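Local atomic coordinates of succinylglutamate desuccinylase/aspartoacylase (Shewanella frigidimarina, PDB entry 3LWU), a protein that binds a zinc ion and probably acts as a hydrolase of the succinylglutamate desuccinylase/aspartoacylase family, a branch of the M14 metallopeptidase-like enzymes. Residues S27-E32 with G36-V41; I73-T78 with I269-A274; N133-H138 with E243-Q248; E145-Y150 with R250-P255; Q159-L162 with G167-T170. All coordinates share one frame; numbering follows the deposited sequence.

Contact 1. Residues S27-E32 with G36-V41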
# COMPACT_ATOMS: atom_id res chain seq x y z
N SER A 27 19.57 15.03 -18.98
CA SER A 27 18.50 14.24 -18.40
C SER A 27 17.65 13.56 -19.45
O SER A 27 17.63 13.98 -20.59
CB SER A 27 17.69 15.09 -17.42
OG SER A 27 16.78 15.91 -18.06
N VAL A 28 17.03 12.45 -19.09
CA VAL A 28 16.23 11.66 -20.01
C VAL A 28 14.84 11.45 -19.41
O VAL A 28 14.72 11.10 -18.22
CB VAL A 28 16.86 10.31 -20.25
CG1 VAL A 28 15.90 9.42 -21.01
CG2 VAL A 28 18.13 10.48 -21.10
N GLN A 29 13.82 11.65 -20.23
CA GLN A 29 12.45 11.45 -19.78
C GLN A 29 12.01 10.00 -19.97
O GLN A 29 12.06 9.48 -21.08
CB GLN A 29 11.49 12.40 -20.49
CG GLN A 29 10.09 12.39 -19.80
CD GLN A 29 9.11 13.43 -20.37
OE1 GLN A 29 9.49 14.51 -20.75
NE2 GLN A 29 7.84 13.07 -20.42
N VAL A 30 11.56 9.37 -18.90
CA VAL A 30 11.26 7.94 -18.89
C VAL A 30 9.78 7.61 -18.73
O VAL A 30 9.41 6.44 -18.84
CB VAL A 30 12.09 7.19 -17.85
CG1 VAL A 30 13.63 7.32 -18.21
CG2 VAL A 30 11.81 7.62 -16.36
N GLY A 31 8.95 8.64 -18.51
CA GLY A 31 7.53 8.49 -18.31
C GLY A 31 6.91 9.81 -17.87
O GLY A 31 7.56 10.84 -17.91
N GLU A 32 5.66 9.77 -17.44
CA GLU A 32 4.91 10.98 -17.11
C GLU A 32 3.83 10.67 -16.06
O GLU A 32 3.15 9.67 -16.15
CB GLU A 32 4.27 11.48 -18.40
CG GLU A 32 3.70 12.86 -18.37
CD GLU A 32 2.99 13.25 -19.70
OE1 GLU A 32 2.61 12.33 -20.52
OE2 GLU A 32 2.86 14.51 -19.91
N GLY A 36 1.01 15.73 -14.77
CA GLY A 36 1.73 16.28 -15.95
C GLY A 36 3.23 16.36 -15.73
O GLY A 36 3.96 16.77 -16.59
N GLN A 37 3.67 16.05 -14.53
CA GLN A 37 5.07 16.05 -14.18
C GLN A 37 5.80 14.91 -14.92
O GLN A 37 5.36 13.78 -14.92
CB GLN A 37 5.18 15.90 -12.66
CG GLN A 37 6.62 15.95 -12.03
CD GLN A 37 6.59 16.46 -10.55
OE1 GLN A 37 7.06 17.58 -10.29
NE2 GLN A 37 6.02 15.65 -9.59
N ALA A 38 6.89 15.28 -15.56
CA ALA A 38 7.78 14.37 -16.22
C ALA A 38 8.49 13.51 -15.22
O ALA A 38 8.86 13.98 -14.13
CB ALA A 38 8.85 15.17 -17.07
N LEU A 39 8.66 12.24 -15.57
CA LEU A 39 9.56 11.38 -14.82
C LEU A 39 10.90 11.44 -15.54
O LEU A 39 11.01 11.01 -16.71
CB LEU A 39 9.03 9.94 -14.80
CG LEU A 39 7.80 9.71 -13.91
CD1 LEU A 39 7.16 8.28 -14.22
CD2 LEU A 39 8.19 9.88 -12.42
N THR A 40 11.91 11.96 -14.87
CA THR A 40 13.21 12.13 -15.48
C THR A 40 14.33 11.44 -14.68
O THR A 40 14.22 11.23 -13.44
CB THR A 40 13.53 13.64 -15.69
OG1 THR A 40 13.67 14.24 -14.42
CG2 THR A 40 12.41 14.39 -16.41
N VAL A 41 15.37 11.04 -15.40
CA VAL A 41 16.58 10.43 -14.86
C VAL A 41 17.74 11.33 -15.23
O VAL A 41 17.87 11.69 -16.39
CB VAL A 41 16.80 9.05 -15.46
CG1 VAL A 41 18.14 8.46 -15.02
CG2 VAL A 41 15.62 8.13 -15.09
O HOH W 1 5.62 15.49 -19.34

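Contact 2. Residues I73-T78 with I269-A274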
# COMPACT_ATOMS: atom_id res chain seq x y z
N ILE A 73 27.77 5.62 -7.17
CA ILE A 73 27.95 6.52 -8.29
C ILE A 73 28.59 7.83 -7.83
O ILE A 73 29.48 8.35 -8.50
CB ILE A 73 26.62 6.73 -9.05
CG1 ILE A 73 26.33 5.45 -9.84
CG2 ILE A 73 26.71 7.93 -9.97
CD1 ILE A 73 25.00 5.37 -10.58
N TYR A 74 28.15 8.36 -6.70
CA TYR A 74 28.75 9.58 -6.16
C TYR A 74 30.24 9.38 -5.90
O TYR A 74 31.04 10.22 -6.28
CB TYR A 74 28.03 10.02 -4.89
CG TYR A 74 28.66 11.22 -4.23
CD1 TYR A 74 28.34 12.53 -4.63
CD2 TYR A 74 29.59 11.07 -3.23
CE1 TYR A 74 28.96 13.63 -4.04
CE2 TYR A 74 30.22 12.17 -2.65
CZ TYR A 74 29.88 13.43 -3.06
OH TYR A 74 30.47 14.49 -2.45
N GLN A 75 30.62 8.28 -5.26
CA GLN A 75 32.05 8.04 -4.95
C GLN A 75 32.82 7.77 -6.20
O GLN A 75 33.94 8.23 -6.36
CB GLN A 75 32.24 6.89 -3.97
CG GLN A 75 31.70 7.14 -2.55
CD GLN A 75 32.47 8.22 -1.78
OE1 GLN A 75 32.96 9.19 -2.37
NE2 GLN A 75 32.54 8.07 -0.46
N LEU A 76 32.19 7.06 -7.14
CA LEU A 76 32.86 6.75 -8.40
C LEU A 76 33.15 8.04 -9.18
O LEU A 76 34.27 8.27 -9.63
CB LEU A 76 32.03 5.77 -9.20
CG LEU A 76 32.62 5.17 -10.47
CD1 LEU A 76 33.93 4.41 -10.20
CD2 LEU A 76 31.57 4.26 -11.11
N MSE A 77 32.18 8.92 -9.29
CA MSE A 77 32.37 10.14 -10.06
C MSE A 77 33.43 11.05 -9.40
O MSE A 77 34.27 11.62 -10.10
CB MSE A 77 31.05 10.86 -10.26
CG MSE A 77 30.12 10.08 -11.19
SE MSE A 77 28.53 11.12 -11.71
CE MSE A 77 27.79 11.61 -9.98
N THR A 78 33.40 11.13 -8.07
CA THR A 78 34.40 11.89 -7.28
C THR A 78 35.79 11.37 -7.59
O THR A 78 36.70 12.15 -7.83
CB THR A 78 34.08 11.79 -5.77
OG1 THR A 78 32.74 12.24 -5.56
CG2 THR A 78 35.06 12.61 -4.89
N ILE A 269 22.21 4.13 3.00
CA ILE A 269 23.26 4.89 2.35
C ILE A 269 24.44 4.85 3.31
O ILE A 269 24.29 5.20 4.48
CB ILE A 269 22.84 6.35 2.15
CG1 ILE A 269 21.75 6.47 1.09
CG2 ILE A 269 24.02 7.22 1.86
CD1 ILE A 269 22.12 6.06 -0.29
N ASP A 270 25.59 4.40 2.84
CA ASP A 270 26.81 4.39 3.61
C ASP A 270 27.98 4.77 2.68
O ASP A 270 28.39 3.99 1.81
CB ASP A 270 27.03 3.02 4.25
CG ASP A 270 28.26 3.00 5.18
OD1 ASP A 270 29.32 3.48 4.83
OD2 ASP A 270 28.14 2.54 6.31
N LEU A 271 28.49 5.98 2.85
CA LEU A 271 29.42 6.55 1.90
C LEU A 271 30.76 5.83 1.97
O LEU A 271 31.39 5.59 0.93
CB LEU A 271 29.58 8.08 2.11
CG LEU A 271 28.65 8.96 1.25
CD1 LEU A 271 28.92 8.80 -0.26
CD2 LEU A 271 27.21 8.64 1.48
N ALA A 272 31.18 5.45 3.18
CA ALA A 272 32.43 4.75 3.35
C ALA A 272 32.36 3.40 2.65
O ALA A 272 33.27 3.02 1.94
CB ALA A 272 32.82 4.61 4.85
N ASP A 273 31.27 2.69 2.81
CA ASP A 273 31.14 1.39 2.19
C ASP A 273 31.03 1.57 0.66
O ASP A 273 31.58 0.78 -0.12
CB ASP A 273 29.90 0.70 2.77
CG ASP A 273 29.92 -0.80 2.62
OD1 ASP A 273 31.03 -1.40 2.51
OD2 ASP A 273 28.80 -1.37 2.64
N ALA A 274 30.41 2.66 0.23
CA ALA A 274 30.25 2.94 -1.18
C ALA A 274 31.59 3.22 -1.86
O ALA A 274 31.79 2.87 -3.02
CB ALA A 274 29.26 4.10 -1.40

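Contact 3. Residues N133-H138 with E243-Q248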
# COMPACT_ATOMS: atom_id res chain seq x y z
N ASN A 133 19.82 -15.50 -39.95
CA ASN A 133 19.53 -14.56 -41.02
C ASN A 133 20.34 -13.27 -40.92
O ASN A 133 20.93 -12.82 -41.92
CB ASN A 133 18.04 -14.21 -41.00
CG ASN A 133 17.61 -13.49 -42.25
OD1 ASN A 133 17.30 -14.13 -43.25
ND2 ASN A 133 17.60 -12.15 -42.20
N TRP A 134 20.38 -12.69 -39.72
CA TRP A 134 21.06 -11.43 -39.51
C TRP A 134 22.54 -11.60 -39.87
O TRP A 134 23.13 -10.74 -40.57
CB TRP A 134 20.89 -10.89 -38.06
CG TRP A 134 21.42 -9.48 -37.96
CD1 TRP A 134 20.71 -8.32 -38.12
CD2 TRP A 134 22.79 -9.08 -37.75
NE1 TRP A 134 21.55 -7.23 -38.00
CE2 TRP A 134 22.83 -7.67 -37.77
CE3 TRP A 134 23.98 -9.78 -37.51
CZ2 TRP A 134 24.00 -6.95 -37.61
CZ3 TRP A 134 25.16 -9.05 -37.34
CH2 TRP A 134 25.16 -7.66 -37.39
N TYR A 135 23.11 -12.71 -39.40
CA TYR A 135 24.54 -13.05 -39.61
C TYR A 135 24.86 -13.26 -41.09
O TYR A 135 25.92 -12.83 -41.54
CB TYR A 135 24.94 -14.30 -38.81
CG TYR A 135 26.42 -14.72 -38.94
CD1 TYR A 135 27.39 -14.21 -38.08
CD2 TYR A 135 26.82 -15.65 -39.91
CE1 TYR A 135 28.74 -14.58 -38.19
CE2 TYR A 135 28.17 -16.05 -40.03
CZ TYR A 135 29.12 -15.50 -39.16
OH TYR A 135 30.44 -15.87 -39.25
N ALA A 136 23.96 -13.95 -41.80
CA ALA A 136 24.09 -14.15 -43.25
C ALA A 136 24.16 -12.82 -44.00
O ALA A 136 24.96 -12.67 -44.91
CB ALA A 136 22.94 -15.05 -43.79
N GLU A 137 23.36 -11.83 -43.57
CA GLU A 137 23.34 -10.50 -44.21
C GLU A 137 24.54 -9.62 -43.87
O GLU A 137 24.78 -8.60 -44.52
CB GLU A 137 22.04 -9.75 -43.84
CG GLU A 137 20.92 -9.90 -44.88
CD GLU A 137 19.53 -9.77 -44.27
OE1 GLU A 137 19.29 -8.79 -43.52
OE2 GLU A 137 18.69 -10.66 -44.55
N HIS A 138 25.29 -9.99 -42.84
CA HIS A 138 26.39 -9.13 -42.36
C HIS A 138 27.75 -9.84 -42.18
O HIS A 138 28.69 -9.21 -41.73
CB HIS A 138 25.97 -8.45 -41.06
CG HIS A 138 24.74 -7.60 -41.15
ND1 HIS A 138 23.47 -8.09 -40.91
CD2 HIS A 138 24.58 -6.27 -41.40
CE1 HIS A 138 22.59 -7.11 -41.02
NE2 HIS A 138 23.24 -6.00 -41.32
N GLU A 243 28.21 -17.40 -29.99
CA GLU A 243 28.05 -18.86 -30.10
C GLU A 243 27.69 -19.21 -31.54
O GLU A 243 28.27 -20.16 -32.12
CB GLU A 243 26.99 -19.41 -29.14
CG GLU A 243 27.43 -19.41 -27.67
CD GLU A 243 26.26 -19.55 -26.69
OE1 GLU A 243 25.20 -20.08 -27.09
OE2 GLU A 243 26.38 -19.10 -25.52
N TYR A 244 26.78 -18.44 -32.14
CA TYR A 244 26.46 -18.71 -33.54
C TYR A 244 27.68 -18.53 -34.44
O TYR A 244 28.01 -19.45 -35.20
CB TYR A 244 25.27 -17.91 -34.09
CG TYR A 244 24.95 -18.34 -35.52
CD1 TYR A 244 24.22 -19.52 -35.77
CD2 TYR A 244 25.39 -17.60 -36.61
CE1 TYR A 244 23.95 -19.95 -37.10
CE2 TYR A 244 25.13 -18.01 -37.91
CZ TYR A 244 24.40 -19.18 -38.15
OH TYR A 244 24.16 -19.54 -39.46
N ALA A 245 28.37 -17.40 -34.37
CA ALA A 245 29.56 -17.19 -35.22
C ALA A 245 30.59 -18.32 -35.06
O ALA A 245 31.09 -18.85 -36.06
CB ALA A 245 30.20 -15.86 -34.97
N THR A 246 30.87 -18.70 -33.82
CA THR A 246 31.74 -19.85 -33.51
C THR A 246 31.28 -21.15 -34.23
O THR A 246 32.11 -21.94 -34.67
CB THR A 246 31.88 -20.10 -31.97
OG1 THR A 246 32.62 -19.02 -31.38
CG2 THR A 246 32.62 -21.41 -31.66
N SER A 247 29.96 -21.35 -34.36
CA SER A 247 29.43 -22.50 -35.11
C SER A 247 29.64 -22.39 -36.63
O SER A 247 29.47 -23.38 -37.35
CB SER A 247 27.95 -22.76 -34.79
OG SER A 247 27.08 -21.90 -35.52
N GLN A 248 30.03 -21.21 -37.12
CA GLN A 248 30.43 -21.03 -38.52
C GLN A 248 31.94 -20.88 -38.62
O GLN A 248 32.44 -20.35 -39.62
CB GLN A 248 29.77 -19.81 -39.16
CG GLN A 248 28.26 -19.72 -38.93
CD GLN A 248 27.50 -20.93 -39.46
OE1 GLN A 248 26.82 -21.64 -38.70
NE2 GLN A 248 27.59 -21.16 -40.77

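Contact 4. Residues E145-Y150 with R250-P255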
# COMPACT_ATOMS: atom_id res chain seq x y z
N GLU A 145 33.27 -4.07 -37.64
CA GLU A 145 32.12 -3.52 -38.36
C GLU A 145 30.88 -4.31 -38.04
O GLU A 145 29.81 -3.74 -37.91
CB GLU A 145 32.34 -3.50 -39.88
CG GLU A 145 33.42 -2.50 -40.38
CD GLU A 145 33.22 -1.06 -39.86
OE1 GLU A 145 32.15 -0.75 -39.29
OE2 GLU A 145 34.14 -0.22 -40.02
N LEU A 146 31.02 -5.62 -37.90
CA LEU A 146 29.89 -6.47 -37.57
C LEU A 146 29.33 -6.07 -36.21
O LEU A 146 28.12 -5.92 -36.06
CB LEU A 146 30.31 -7.92 -37.55
CG LEU A 146 29.25 -8.99 -37.33
CD1 LEU A 146 28.47 -9.18 -38.60
CD2 LEU A 146 29.93 -10.31 -36.93
N PHE A 147 30.21 -5.92 -35.22
CA PHE A 147 29.80 -5.47 -33.90
C PHE A 147 29.10 -4.09 -33.95
O PHE A 147 28.06 -3.90 -33.29
CB PHE A 147 30.96 -5.46 -32.88
CG PHE A 147 31.70 -6.80 -32.75
CD1 PHE A 147 31.08 -8.02 -33.07
CD2 PHE A 147 33.03 -6.83 -32.30
CE1 PHE A 147 31.78 -9.23 -32.95
CE2 PHE A 147 33.72 -8.05 -32.17
CZ PHE A 147 33.09 -9.25 -32.50
N CYS A 148 29.62 -3.16 -34.74
CA CYS A 148 28.99 -1.85 -34.89
C CYS A 148 27.59 -1.95 -35.50
O CYS A 148 26.64 -1.32 -35.00
CB CYS A 148 29.84 -0.92 -35.75
SG CYS A 148 29.06 0.67 -36.06
N ALA A 149 27.43 -2.74 -36.57
CA ALA A 149 26.09 -2.92 -37.16
C ALA A 149 25.10 -3.53 -36.16
O ALA A 149 23.96 -3.08 -36.02
CB ALA A 149 26.15 -3.77 -38.40
N TYR A 150 25.56 -4.56 -35.46
CA TYR A 150 24.75 -5.26 -34.49
C TYR A 150 24.30 -4.35 -33.37
O TYR A 150 23.18 -4.46 -32.94
CB TYR A 150 25.52 -6.44 -33.91
CG TYR A 150 24.67 -7.53 -33.29
CD1 TYR A 150 23.89 -8.35 -34.09
CD2 TYR A 150 24.72 -7.80 -31.93
CE1 TYR A 150 23.11 -9.38 -33.54
CE2 TYR A 150 23.94 -8.84 -31.37
CZ TYR A 150 23.15 -9.61 -32.19
OH TYR A 150 22.41 -10.64 -31.69
N ARG A 250 33.87 -18.95 -37.00
CA ARG A 250 34.36 -17.58 -36.75
C ARG A 250 34.41 -17.33 -35.23
O ARG A 250 33.40 -17.02 -34.59
CB ARG A 250 33.48 -16.56 -37.46
CG ARG A 250 33.91 -15.11 -37.28
CD ARG A 250 33.17 -14.25 -38.28
NE ARG A 250 33.59 -12.85 -38.27
CZ ARG A 250 33.20 -11.93 -39.16
NH1 ARG A 250 32.37 -12.25 -40.15
NH2 ARG A 250 33.64 -10.68 -39.07
N GLU A 251 35.61 -17.50 -34.67
CA GLU A 251 35.84 -17.40 -33.23
C GLU A 251 36.24 -15.97 -32.83
O GLU A 251 37.10 -15.35 -33.45
CB GLU A 251 36.89 -18.43 -32.78
N PHE A 252 35.54 -15.44 -31.84
CA PHE A 252 35.93 -14.21 -31.11
C PHE A 252 35.24 -14.26 -29.76
O PHE A 252 34.30 -15.05 -29.55
CB PHE A 252 35.54 -12.92 -31.86
CG PHE A 252 34.11 -12.88 -32.34
CD1 PHE A 252 33.05 -12.60 -31.45
CD2 PHE A 252 33.81 -13.10 -33.68
CE1 PHE A 252 31.72 -12.56 -31.89
CE2 PHE A 252 32.48 -13.06 -34.14
CZ PHE A 252 31.42 -12.78 -33.22
N SER A 253 35.69 -13.45 -28.81
CA SER A 253 35.07 -13.46 -27.49
C SER A 253 33.89 -12.49 -27.43
O SER A 253 33.81 -11.52 -28.20
CB SER A 253 36.11 -13.14 -26.42
OG SER A 253 36.82 -11.98 -26.77
N VAL A 254 32.96 -12.74 -26.50
CA VAL A 254 31.74 -11.97 -26.45
C VAL A 254 32.13 -10.48 -26.31
O VAL A 254 32.88 -10.13 -25.41
CB VAL A 254 30.81 -12.44 -25.33
CG1 VAL A 254 29.48 -11.68 -25.39
CG2 VAL A 254 30.57 -13.97 -25.43
N PRO A 255 31.71 -9.63 -27.26
CA PRO A 255 32.14 -8.22 -27.27
C PRO A 255 31.58 -7.34 -26.14
O PRO A 255 32.08 -6.27 -25.92
CB PRO A 255 31.59 -7.70 -28.61
CG PRO A 255 31.24 -8.92 -29.40
CD PRO A 255 30.83 -9.94 -28.40

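Contact 5. Residues Q159-L162 with G167-T170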
# COMPACT_ATOMS: atom_id res chain seq x y z
N GLN A 159 14.44 1.33 -29.34
CA GLN A 159 13.74 2.62 -29.54
C GLN A 159 12.39 2.47 -30.25
O GLN A 159 11.44 3.19 -29.93
CB GLN A 159 14.63 3.59 -30.31
CG GLN A 159 15.73 4.19 -29.43
CD GLN A 159 16.87 4.85 -30.22
OE1 GLN A 159 17.02 4.65 -31.43
NE2 GLN A 159 17.69 5.61 -29.51
N ALA A 160 12.30 1.53 -31.18
CA ALA A 160 11.07 1.27 -31.91
C ALA A 160 9.93 0.84 -30.99
O ALA A 160 8.77 1.11 -31.27
CB ALA A 160 11.28 0.19 -33.05
N ARG A 161 10.24 0.18 -29.87
CA ARG A 161 9.21 -0.25 -28.93
C ARG A 161 8.46 0.97 -28.36
O ARG A 161 7.31 0.84 -27.91
CB ARG A 161 9.78 -1.10 -27.78
CG ARG A 161 10.22 -2.54 -28.13
CD ARG A 161 9.06 -3.54 -28.21
NE ARG A 161 8.35 -3.69 -26.92
CZ ARG A 161 7.08 -4.08 -26.77
NH1 ARG A 161 6.32 -4.34 -27.84
NH2 ARG A 161 6.53 -4.17 -25.54
N LEU A 162 9.09 2.14 -28.38
CA LEU A 162 8.47 3.34 -27.83
C LEU A 162 7.31 3.92 -28.64
O LEU A 162 6.61 4.81 -28.16
CB LEU A 162 9.51 4.44 -27.59
CG LEU A 162 10.57 4.17 -26.53
CD1 LEU A 162 11.62 5.31 -26.50
CD2 LEU A 162 9.91 4.03 -25.17
N GLY A 167 0.62 1.41 -27.60
CA GLY A 167 1.52 1.75 -26.54
C GLY A 167 2.16 0.55 -25.83
O GLY A 167 1.99 -0.61 -26.20
N ILE A 168 2.90 0.86 -24.79
CA ILE A 168 3.51 -0.15 -23.95
C ILE A 168 3.31 0.28 -22.54
O ILE A 168 2.99 1.44 -22.30
CB ILE A 168 5.02 -0.36 -24.30
CG1 ILE A 168 5.83 0.90 -23.99
CG2 ILE A 168 5.16 -0.69 -25.74
CD1 ILE A 168 7.38 0.69 -24.32
N SER A 169 3.49 -0.65 -21.61
CA SER A 169 3.30 -0.39 -20.17
C SER A 169 4.26 0.67 -19.62
O SER A 169 5.29 0.95 -20.22
CB SER A 169 3.43 -1.67 -19.34
OG SER A 169 4.75 -2.14 -19.39
N THR A 170 3.92 1.21 -18.45
CA THR A 170 4.76 2.21 -17.77
C THR A 170 6.14 1.60 -17.54
O THR A 170 7.17 2.20 -17.85
CB THR A 170 4.08 2.63 -16.44
OG1 THR A 170 2.77 3.12 -16.74
CG2 THR A 170 4.85 3.64 -15.65

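Contact 1. Residues S27-E32 with G36-V41
The flat amide of Gln29 has the methyl group of Ala38 over one face, CB standing 3.7 Å from CD, while at its nitrogen end NE2 makes a weak bond to Gly31 O. Thr40 and Glu32 share this side of the hairpin; the Glu32 carboxylate reaches Arg342 and the backbone of Ala318 in the second subunit. Strands 24-32 and 38-46 run antiparallel, and Val28 and Val41 pair through two bonds of 2.9 Å between Val28 N and Val41 O and between Val41 N and Val28 O. A beta bulge follows: Val30 N gives to Leu39 O, yet Leu39 N gives to Gly31 O, so two residues face one. Leu39, with CG beside its backbone N (chi1 -72°), lays CD1 along the bulge, 3.9 Å from Glu32 N, where a side chain on Gly31 would be tight. With an alanine here the isobutyl end goes, which would probably leave a gap between Gly31 and Pro97 and Leu98 of helix 97-100. Val30 CG1 meets Val41 CG2 at 3.8 Å. Aliphatic groups therefore line the side facing the helices, whereas amide and carboxylate groups serve the other, where Glu32 joins the subunit interface.

Contact 2. Residues I73-T78 with I269-A274
Gln75 lays its amide beside Leu271, NE2 coming to 3.7 Å from the CD1 methyl and the same NE2 giving a hydrogen bond of 3.1 Å to Leu271 O. The N-H points almost straight at the oxygen (176°), and the acceptor lies in the amide plane of Gln75; seen from the carbonyl, however, the donor stands well above its plane. A bend at chi2 (-68°) folds the glutamine over the first turn of the other helix, so CG can also rest on Ala274 CB at 4.1 Å. Ala274 suits this place because a small methyl lets helices 68-80 and 271-287 come close, as its further packing on Gln68, Ala71 and Val72 indicates. Helix 68-80 follows the zinc ligands His63 and Glu66 in the chain, and its other face covers strands 56-60 and 89-92 through Ile73 and Leu76, the helix-on-sheet layering of the carboxypeptidase-like fold. Helix 271-287 starts at Asp270, the N-cap, whose OD1 accepts from Asp273 N at 2.9 Å. Tyr74 completes the pairing, its CD2 meeting Leu271 CD1 at 3.8 Å with the two side chains crossing at about a right angle. Above one face of the same ring lies Thr78 OG1, which donates to Tyr74 O at 2.7 Å. Ile343 of the fourth subunit also packs on Tyr74, and Glu322 of that subunit accepts from Leu271 N.

Contact 3. Residues N133-H138 with E243-Q248
Tyr135 leans from helix 131-138 across to helix 230-247, and each level of its side chain finds a different neighbour. CB is 3.8 Å from Tyr244 CE2. One step out, CG meets the same edge of the Tyr244 ring, and CD2 comes nearest of all, 3.5 Å from Tyr244 CE2. Para to CD2 on the ring, CE1 rests on the methyl of Ala245, CB lying 3.8 Å away. CE2 touches Gln248 CG, also at 3.8 Å, and the hydroxyl oxygen ends beside Gln248 CB at 4.0 Å. The two tyrosines thus form a T-shaped pair: the edge of Tyr244 meets a face of Tyr135, the centroids are 5.3 Å apart and the planes stand at 76°. Both rings leave their helices with CG anti to the backbone N (chi1 -179° for Tyr135), which sends them out toward the opposing helix. Ala245, with only a methyl, leaves room for the broad ring, while the bent aliphatic part of Gln248 lies against its outer end. Within helix 131-138, His138 ND1 donates to Trp134 O at 2.7 Å, and Trp134 packs on helix 143-160. An alanine in place of Tyr135 removes the whole ring and would probably leave the edge of Tyr244 without its aromatic partner and open a gap beside Ala245 and Gln248. What joins these two helices here is aromatic and aliphatic packing, depending on shape and on the polarity of ring edge against ring face.

Contact 4. Residues E145-Y150 with R250-P255
Phe147 turns its ring toward Phe252 with CG beside the backbone N (chi1 -54°), and Phe252 answers from the other side with CG between its own N and carbonyl carbon (chi1 49°), a setting that turns its ring toward Phe147. The result is an edge-to-face pair: the CE1-CZ edge of Phe147 points into the face of Phe252, with Phe147 CE1 3.5 Å from Phe252 CE1. The centroids lie 4.8 Å apart and the planes make 73°. Pro255 takes one face of Phe147, its CG standing 3.5 Å from the ring centroid and nearly on the normal, a CH-pi contact for which the rigid, slightly polarised ring of a proline is well suited. In the fold, this fastens the first half of helix 143-160 to the irregular segment that leads from helix 230-247 into strand 257-263 of the central sheet region. The same segment also packs against helix 230-247, Phe252 on Thr242 and Ala245 and Pro255 on Trp238. One residue earlier in helix 143-160, Leu146 places CD2 over one face of the Arg250 guanidinium, 4.3 Å from CZ. An aliphatic methyl can lie there because the N-H groups spread out in the plane and find partners at the rim: Asn143 and the carbonyl of Leu141 accept from NH2, and the carbonyl of Gln139 accepts from NH1. The long, extended arginine chain thereby spans to the loop that leads into helix 143-160, while the other methyl of Leu146, CD1, packs on Trp134 and His138.

Contact 5. Residues Q159-L162 with G167-T170
Ile168 is directed toward Arg161 and Leu162, and the arginine crosses it obliquely, so that the methyl CG2 meets one face of the guanidinium. It lies off toward the rim of that group, 3.7 Å from NH2. The arginine gets there by folding: bends at chi2 (-80°) and chi3 (-62°) turn the chain so that its guanidinium reaches Ile168. Meanwhile CG2 also rests 3.4 Å from Arg161 O, and CD1 of Ile168 is 3.6 Å from the same oxygen, so the two branches come to it side by side. A beta-branched residue suits this, since it offers two separate arms to one site. Ile168 CG1 lies between the backbone N and the carbonyl carbon (chi1 65°), which directs CD1 on toward Leu162, whose CD2 is 4.3 Å away. A sulfate ion, probably from the crystallisation liquor, lies about 6 Å from the arginine side chain. Between helices 143-160 and 170-182 the chain thus makes a short loop closed on itself by Ile168. Ser169 is the N-cap of the second helix, its OG accepting from His172 N, and that helix covers Arg161 with His172 and Val176 and Leu162 with Val176 and Asn177.

In the fold
From the N terminus, contact 1 closes first, a hairpin complete before any other contact opens. Contact 2 then spans the longest stretch of chain, joining helix 68-80 to helix 271-287, and contacts 3, 4 and 5 all fall within that span. Contacts 3 and 4 cross, their segments alternating along the chain; their centres are 10 Å apart and they touch, tying helices 131-138 and 143-160 to the end of helix 230-247 and the loop after it. Contact 5, a tight local closure at the other end of helix 143-160, lies inside the spans of both. Contacts 1 and 5 both touch the second subunit, whereas contact 2 meets the fourth.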